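Local coordinates for putative Lipoprotein (Clostridium perfringens, PDB 5J7R) that is of unknown function but, as a putative lipoprotein with a sporulation and spore germination domain, probably works at the cell envelope, at residues L59-L63 and G116-I121; N96-I102 and V134-V139; M105-Q111 and S141-F146. All blocks are in the same frame, centred on the assembly; numbering follows the deposited sequence. Where two conformers were deposited one is given.

Interaction 1: residues L59-L63 and G116-I121; sequences LIQAL and GIIATI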
# COMPACT_ATOMS: atom_id res chain seq x y z
N LEU A 59 0.33 10.69 -2.74
CA LEU A 59 0.41 11.90 -1.92
C LEU A 59 0.83 13.12 -2.73
O LEU A 59 0.20 14.17 -2.62
CB LEU A 59 1.36 11.72 -0.73
CG LEU A 59 0.93 10.70 0.34
CD1 LEU A 59 2.02 10.51 1.38
CD2 LEU A 59 -0.36 11.15 0.99
N ILE A 60 1.89 13.01 -3.54
CA ILE A 60 2.32 14.14 -4.36
C ILE A 60 1.23 14.52 -5.34
O ILE A 60 1.04 15.70 -5.64
CB ILE A 60 3.64 13.86 -5.14
CG1 ILE A 60 4.79 13.60 -4.17
CG2 ILE A 60 4.02 15.04 -6.04
CD1 ILE A 60 5.09 14.73 -3.21
N GLN A 61 0.50 13.51 -5.83
CA GLN A 61 -0.55 13.77 -6.82
C GLN A 61 -1.63 14.53 -6.12
O GLN A 61 -2.25 15.41 -6.69
CB GLN A 61 -1.22 12.48 -7.35
CG GLN A 61 -1.58 12.54 -8.84
CD GLN A 61 -0.39 12.52 -9.79
OE1 GLN A 61 -0.23 13.45 -10.57
NE2 GLN A 61 0.43 11.48 -9.73
N ALA A 62 -1.88 14.14 -4.87
CA ALA A 62 -2.91 14.78 -4.06
C ALA A 62 -2.57 16.24 -3.75
O ALA A 62 -3.46 17.09 -3.73
CB ALA A 62 -3.16 14.00 -2.78
N LEU A 63 -1.30 16.54 -3.53
CA LEU A 63 -0.85 17.92 -3.28
C LEU A 63 -1.06 18.78 -4.52
O LEU A 63 -1.48 19.92 -4.42
CB LEU A 63 0.63 17.97 -2.84
CG LEU A 63 0.99 17.37 -1.50
CD1 LEU A 63 2.49 17.40 -1.29
CD2 LEU A 63 0.29 18.09 -0.36
N GLY A 116 5.62 22.07 2.96
CA GLY A 116 4.41 21.27 2.73
C GLY A 116 4.69 19.92 2.08
O GLY A 116 4.12 18.91 2.46
N ILE A 117 5.59 19.92 1.10
CA ILE A 117 5.98 18.70 0.41
C ILE A 117 6.70 17.79 1.42
O ILE A 117 6.37 16.61 1.54
CB ILE A 117 6.86 19.00 -0.82
CG1 ILE A 117 6.05 19.80 -1.84
CG2 ILE A 117 7.35 17.71 -1.47
CD1 ILE A 117 6.85 20.33 -3.01
N ILE A 118 7.65 18.34 2.16
CA ILE A 118 8.41 17.58 3.16
C ILE A 118 7.52 17.03 4.25
O ILE A 118 7.61 15.85 4.58
CB ILE A 118 9.53 18.44 3.79
CG1 ILE A 118 10.62 18.66 2.73
CG2 ILE A 118 10.15 17.74 5.00
CD1 ILE A 118 11.77 19.54 3.18
N ALA A 119 6.66 17.86 4.81
CA ALA A 119 5.77 17.41 5.87
C ALA A 119 4.86 16.29 5.37
O ALA A 119 4.56 15.36 6.12
CB ALA A 119 4.94 18.57 6.40
N THR A 120 4.43 16.39 4.12
CA THR A 120 3.54 15.39 3.55
C THR A 120 4.28 14.08 3.27
O THR A 120 3.85 13.02 3.70
CB THR A 120 2.89 15.89 2.26
OG1 THR A 120 2.20 17.12 2.53
CG2 THR A 120 1.92 14.86 1.69
N ILE A 121 5.40 14.18 2.56
CA ILE A 121 6.21 13.02 2.20
C ILE A 121 6.92 12.32 3.36
O ILE A 121 6.93 11.09 3.40
CB ILE A 121 7.21 13.36 1.08
CG1 ILE A 121 6.47 13.63 -0.22
CG2 ILE A 121 8.17 12.20 0.84
CD1 ILE A 121 5.67 12.44 -0.75

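Interaction 2: residues N96-I102 and V134-V139; sequences NLSKEAI and VDNQMV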
# COMPACT_ATOMS: atom_id res chain seq x y z
N ASN A 96 10.08 13.97 -9.30
CA ASN A 96 10.32 14.51 -10.62
C ASN A 96 9.08 15.19 -11.17
O ASN A 96 8.11 14.52 -11.54
CB ASN A 96 10.78 13.39 -11.53
CG ASN A 96 11.19 13.87 -12.90
OD1 ASN A 96 11.52 15.05 -13.08
ND2 ASN A 96 11.20 12.97 -13.86
N LEU A 97 9.13 16.52 -11.27
CA LEU A 97 8.00 17.32 -11.74
C LEU A 97 8.24 17.87 -13.13
O LEU A 97 9.35 17.81 -13.64
CB LEU A 97 7.76 18.49 -10.77
CG LEU A 97 7.57 18.12 -9.29
CD1 LEU A 97 7.51 19.36 -8.43
CD2 LEU A 97 6.33 17.26 -9.08
N SER A 98 7.18 18.38 -13.75
CA SER A 98 7.26 18.97 -15.08
C SER A 98 7.67 20.44 -14.96
O SER A 98 7.75 20.99 -13.84
CB SER A 98 5.91 18.88 -15.79
OG SER A 98 4.90 19.58 -15.08
N LYS A 99 7.92 21.08 -16.10
CA LYS A 99 8.32 22.50 -16.16
C LYS A 99 7.29 23.47 -15.53
O LYS A 99 7.67 24.53 -15.04
CB LYS A 99 8.56 22.87 -17.63
CG LYS A 99 8.97 24.30 -17.93
CD LYS A 99 9.00 24.54 -19.44
CE LYS A 99 9.52 25.92 -19.85
NZ LYS A 99 9.81 25.99 -21.31
N GLU A 100 6.01 23.10 -15.53
CA GLU A 100 4.94 23.94 -14.96
C GLU A 100 5.14 24.26 -13.47
O GLU A 100 4.59 25.23 -12.98
CB GLU A 100 3.55 23.33 -15.17
CG GLU A 100 3.03 23.32 -16.61
CD GLU A 100 3.78 22.40 -17.56
OE1 GLU A 100 3.72 22.65 -18.77
OE2 GLU A 100 4.44 21.43 -17.10
N ALA A 101 5.92 23.43 -12.78
CA ALA A 101 6.18 23.65 -11.35
C ALA A 101 7.05 24.87 -11.07
O ALA A 101 7.02 25.41 -9.97
CB ALA A 101 6.82 22.41 -10.73
N ILE A 102 7.83 25.29 -12.07
CA ILE A 102 8.71 26.44 -11.94
C ILE A 102 7.95 27.71 -12.30
O ILE A 102 7.59 27.92 -13.46
CB ILE A 102 9.98 26.31 -12.82
CG1 ILE A 102 10.77 25.05 -12.43
CG2 ILE A 102 10.87 27.55 -12.68
CD1 ILE A 102 11.99 24.78 -13.28
N VAL A 134 13.13 18.57 -12.17
CA VAL A 134 12.21 19.10 -13.15
C VAL A 134 12.64 18.52 -14.49
O VAL A 134 13.80 18.64 -14.87
CB VAL A 134 12.23 20.63 -13.17
CG1 VAL A 134 11.30 21.18 -14.24
CG2 VAL A 134 11.85 21.17 -11.79
N ASP A 135 11.70 17.88 -15.18
CA ASP A 135 11.96 17.25 -16.49
C ASP A 135 13.16 16.30 -16.44
O ASP A 135 14.05 16.36 -17.29
CB ASP A 135 12.17 18.32 -17.57
CG ASP A 135 12.25 17.73 -18.98
OD1 ASP A 135 11.96 16.53 -19.19
OD2 ASP A 135 12.60 18.47 -19.91
N ASN A 136 13.16 15.46 -15.41
CA ASN A 136 14.20 14.45 -15.16
C ASN A 136 15.59 15.06 -14.89
O ASN A 136 16.57 14.32 -14.83
CB ASN A 136 14.30 13.46 -16.34
CG ASN A 136 14.90 12.13 -15.92
OD1 ASN A 136 15.17 11.90 -14.75
ND2 ASN A 136 15.09 11.24 -16.89
N GLN A 137 15.67 16.38 -14.73
CA GLN A 137 16.97 17.05 -14.49
C GLN A 137 17.01 17.88 -13.23
O GLN A 137 15.98 18.21 -12.65
CB GLN A 137 17.32 17.96 -15.68
CG GLN A 137 17.38 17.26 -17.03
CD GLN A 137 17.52 18.22 -18.22
OE1 GLN A 137 17.66 19.43 -18.06
NE2 GLN A 137 17.49 17.66 -19.42
N MSE A 138 18.22 18.22 -12.82
CA MSE A 138 18.45 19.03 -11.63
C MSE A 138 18.08 20.46 -11.88
O MSE A 138 18.21 20.93 -13.00
CB MSE A 138 19.97 19.01 -11.36
CG MSE A 138 20.37 19.72 -10.06
SE MSE A 138 21.26 21.36 -10.66
CE MSE A 138 23.06 20.72 -10.26
N VAL A 139 17.61 21.14 -10.83
CA VAL A 139 17.24 22.56 -10.91
C VAL A 139 17.70 23.34 -9.67
O VAL A 139 17.76 22.79 -8.56
CB VAL A 139 15.73 22.78 -11.11
CG1 VAL A 139 15.34 22.39 -12.53
CG2 VAL A 139 14.91 22.02 -10.07

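Interaction 3: residues M105-Q111 and S141-F146; sequences MSATKEQ and SLGGNF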
# COMPACT_ATOMS: atom_id res chain seq x y z
N MSE A 105 7.68 32.98 -7.36
CA MSE A 105 7.05 32.94 -6.03
C MSE A 105 7.76 33.80 -5.03
O MSE A 105 8.96 34.06 -5.15
CB MSE A 105 7.10 31.53 -5.41
CG MSE A 105 6.47 30.41 -6.23
SE MSE A 105 6.73 28.69 -5.26
CE MSE A 105 6.50 27.46 -6.78
N SER A 106 7.02 34.23 -4.01
CA SER A 106 7.59 35.03 -2.92
C SER A 106 8.32 34.04 -2.02
O SER A 106 8.00 32.85 -2.01
CB SER A 106 6.50 35.73 -2.12
OG SER A 106 5.61 34.79 -1.53
N ALA A 107 9.30 34.53 -1.28
CA ALA A 107 10.07 33.66 -0.39
C ALA A 107 9.21 32.98 0.68
O ALA A 107 9.51 31.86 1.10
CB ALA A 107 11.19 34.42 0.26
N THR A 108 8.14 33.64 1.11
CA THR A 108 7.25 33.06 2.13
C THR A 108 6.39 31.95 1.51
O THR A 108 6.17 30.92 2.14
CB THR A 108 6.40 34.12 2.87
OG1 THR A 108 5.62 34.86 1.92
CG2 THR A 108 7.32 35.07 3.64
N LYS A 109 5.93 32.15 0.27
CA LYS A 109 5.10 31.15 -0.41
C LYS A 109 5.96 29.93 -0.79
O LYS A 109 5.55 28.78 -0.58
CB LYS A 109 4.45 31.76 -1.66
CG LYS A 109 3.50 30.89 -2.45
CD LYS A 109 2.18 30.67 -1.74
CE LYS A 109 1.37 29.53 -2.42
NZ LYS A 109 -0.08 29.44 -2.07
N GLU A 110 7.15 30.19 -1.33
CA GLU A 110 8.05 29.11 -1.72
C GLU A 110 8.47 28.28 -0.52
O GLU A 110 8.61 27.06 -0.62
CB GLU A 110 9.29 29.64 -2.46
CG GLU A 110 10.22 28.52 -2.94
CD GLU A 110 11.42 29.00 -3.74
OE1 GLU A 110 11.83 30.15 -3.52
OE2 GLU A 110 11.98 28.23 -4.55
N GLN A 111 8.68 28.92 0.62
CA GLN A 111 9.08 28.19 1.82
C GLN A 111 7.95 27.28 2.30
O GLN A 111 8.20 26.18 2.79
CB GLN A 111 9.52 29.14 2.94
CG GLN A 111 10.01 28.40 4.18
CD GLN A 111 10.57 29.31 5.25
OE1 GLN A 111 10.84 30.48 5.02
NE2 GLN A 111 10.75 28.75 6.45
N SER A 141 16.17 26.20 -8.45
CA SER A 141 15.03 26.66 -7.64
C SER A 141 13.68 26.60 -8.36
O SER A 141 13.62 26.69 -9.59
CB SER A 141 15.29 28.12 -7.22
OG SER A 141 14.27 28.61 -6.36
N LEU A 142 12.60 26.45 -7.59
CA LEU A 142 11.25 26.44 -8.15
C LEU A 142 10.71 27.85 -8.25
O LEU A 142 10.22 28.27 -9.30
CB LEU A 142 10.27 25.63 -7.29
CG LEU A 142 10.41 24.12 -7.25
CD1 LEU A 142 9.34 23.56 -6.33
CD2 LEU A 142 10.27 23.53 -8.65
N GLY A 143 10.78 28.57 -7.13
CA GLY A 143 10.29 29.94 -7.02
C GLY A 143 11.31 31.02 -7.23
O GLY A 143 10.94 32.12 -7.61
N GLY A 144 12.58 30.72 -6.94
CA GLY A 144 13.66 31.67 -7.09
C GLY A 144 14.37 31.98 -5.77
O GLY A 144 15.54 32.38 -5.77
N ASN A 145 13.70 31.74 -4.65
CA ASN A 145 14.29 32.06 -3.33
C ASN A 145 14.96 30.92 -2.55
O ASN A 145 15.53 31.17 -1.49
CB ASN A 145 13.22 32.66 -2.42
CG ASN A 145 12.43 33.79 -3.09
OD1 ASN A 145 12.97 34.87 -3.27
ND2 ASN A 145 11.13 33.57 -3.39
N PHE A 146 14.87 29.70 -3.03
CA PHE A 146 15.45 28.55 -2.34
C PHE A 146 16.23 27.63 -3.27
O PHE A 146 15.78 27.33 -4.37
CB PHE A 146 14.38 27.77 -1.58
CG PHE A 146 13.89 28.47 -0.35
CD1 PHE A 146 12.85 29.38 -0.41
CD2 PHE A 146 14.49 28.22 0.89
CE1 PHE A 146 12.41 30.03 0.72
CE2 PHE A 146 14.06 28.87 2.03
CZ PHE A 146 13.01 29.78 1.94

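Interaction 1: residues L59-L63 and G116-I121
Residues 59-63 and 116-121 are helical segments that run roughly antiparallel, with 143° between their directions, and Leu59 lies across from Ile121. Their axes come within 10.4 Å. The contact is largely apolar and buried, and no hydrogen bond crosses it.

Ile60 and Ile121 make the closest meeting. The two side chains cross at about a right angle, with Ile60 CD1 3.4 Å from Ile121 CD1. In each, CG1 is anti to the carbonyl carbon and the chain then bends at CG1 (chi2 -59° in Ile60, -62° in Ile121). This bend swings the terminal methyls into the gap between the helices. Ile60 CD1 also reaches the branch methyl of Ile117, 4.1 Å from Ile117 CG2.

Leu63 and Thr120 meet tip to tip. Leu63 CD2 lies 3.6 Å from Thr120 OG1, and Leu63 CD1 rests against Thr120 CB. The Thr120 methyl lies between the two leucines, its CG2 4.0 Å from both Leu59 CB and Leu63 CD1.

The Thr120 hydroxyl is tied back to its own helix. Its OG1 donates to Gly116 O at 2.6 Å, while the backbone N of Thr120 reaches the same oxygen from the opposite face of the carbonyl plane. Two bonds therefore grip Gly116 O. Thr120 OG1 is also hydrogen-bonded to Tyr30 N of the second subunit, so this buried hydroxyl links the helix pair to the assembly.

On the sheet side, Ile60 and Ile117 both touch Ile95, and Ile117 also packs on Ile130 and Ile132. Helices 51-65 and 107-121 thus pack together against the three-stranded sheet as one layer of an alpha/beta fold. Helix 107-121 is the link in a beta-alpha-beta crossover between the parallel strands 92-97 and 129-134.

Interaction 2: residues N96-I102 and V134-V139
Asn96 points its side-chain amide at the turn made by Val134, Asp135, Asn136 and Gln137. Its CG is anti to the backbone N (chi1 -175°), which carries the amide to the backbone of Asn136. There Asn96 OD1 accepts from Asn136 N at 2.9 Å. The donor comes from the side of the C=O group and is tilted 20° from its plane. The other end of the amide is held as well, because Asn96 ND2 bonds to Ser85 OG on the neighbouring strand. With both ends bound, the amide cannot easily flip.

Next to it the backbones pair. Leu97 and Val134 form a parallel beta bridge. Asp135 N donates to Leu97 O at 2.8 Å. Val134 CA adds a CA-H...O contact of 3.2 Å to the same Leu97 O.

Val134 is the main apolar piece. Ile102 and Val134 cross obliquely, and Ile102 CD1 sits 3.8 Å from Val134 CG1 and about as far from its other methyl. Val134 CG1 also lies over the backbone of Ser98, 3.6 Å from Ser98 O. Val139 meets the Ile102 tip too, with Val139 CG1 4.2 Å from Ile102 CD1. Ile102 itself lies on the surface.

On the side away from the turn, Ser98 OG donates to Glu100 OE2, on the lone pair away from the other carboxylate oxygen, and is also bonded to Lys82 N. Val134 and Gln137 are joined by backbone bonds in both directions. Here a parallel strand pair ends, and its outer strand turns back in a tight type I' beta turn.

Interaction 3: residues M105-Q111 and S141-F146
The first turn of helix 107-121, N-capped by Ser106, meets the loop 141-146 here, and Glu110 reaches into the ST motif of Ser141. In that motif Ser141 OG accepts from Gly144 N and donates to Phe146 O, which keeps the loop curled. The Glu110 side chain is extended, with CG anti to the backbone N (chi1 -177°), and this brings its carboxylate to the loop backbone. Glu110 OE1 takes Asn145 N at 2.7 Å on its syn lone pair. Gly143 N reaches Glu110 OE2 at 2.9 Å from well above the carboxylate plane. The two oxygens thus bind two different loop amides, which would probably stabilise the charged form.

Asn145 lies across the helix start. Its ND2 makes a weak bond to Met105 O, and its CG rests 3.6 Å from Ala107 CB. Met105, a selenomethionine, lays its CB and CG against Gly143 CA, where no side chain intervenes.

The Phe146 ring stands almost perpendicular to the Glu110 carboxylate, with its edge toward it. Phe146 CZ touches Gln111 CB at 3.7 Å, and Phe146 CE1 lies 3.5 Å from Ala107 O, which is in the ring plane.

How the interactions relate
The three contacts lie 15 to 17 Å apart, centre to centre. Interactions 1 and 3 share helix 107-121. Interaction 3 holds its start, interaction 1 its end, and interaction 2 lies at the end of strand 92-97, which precedes it. The segments come in the order 59-63, 96-102, 105-111, 116-121, 134-139, 141-146, so every pair of contacts crosses along the chain. Interactions 2 and 3 touch directly: Leu142 packs on Ala101, Ile102 and Val134. Interactions 1 and 3 both also meet the second subunit, whereas no other chain of the assembly touches interaction 2. Together they tie the helix pair, the mixed sheet and the loop after strand 129-134 into one compact unit.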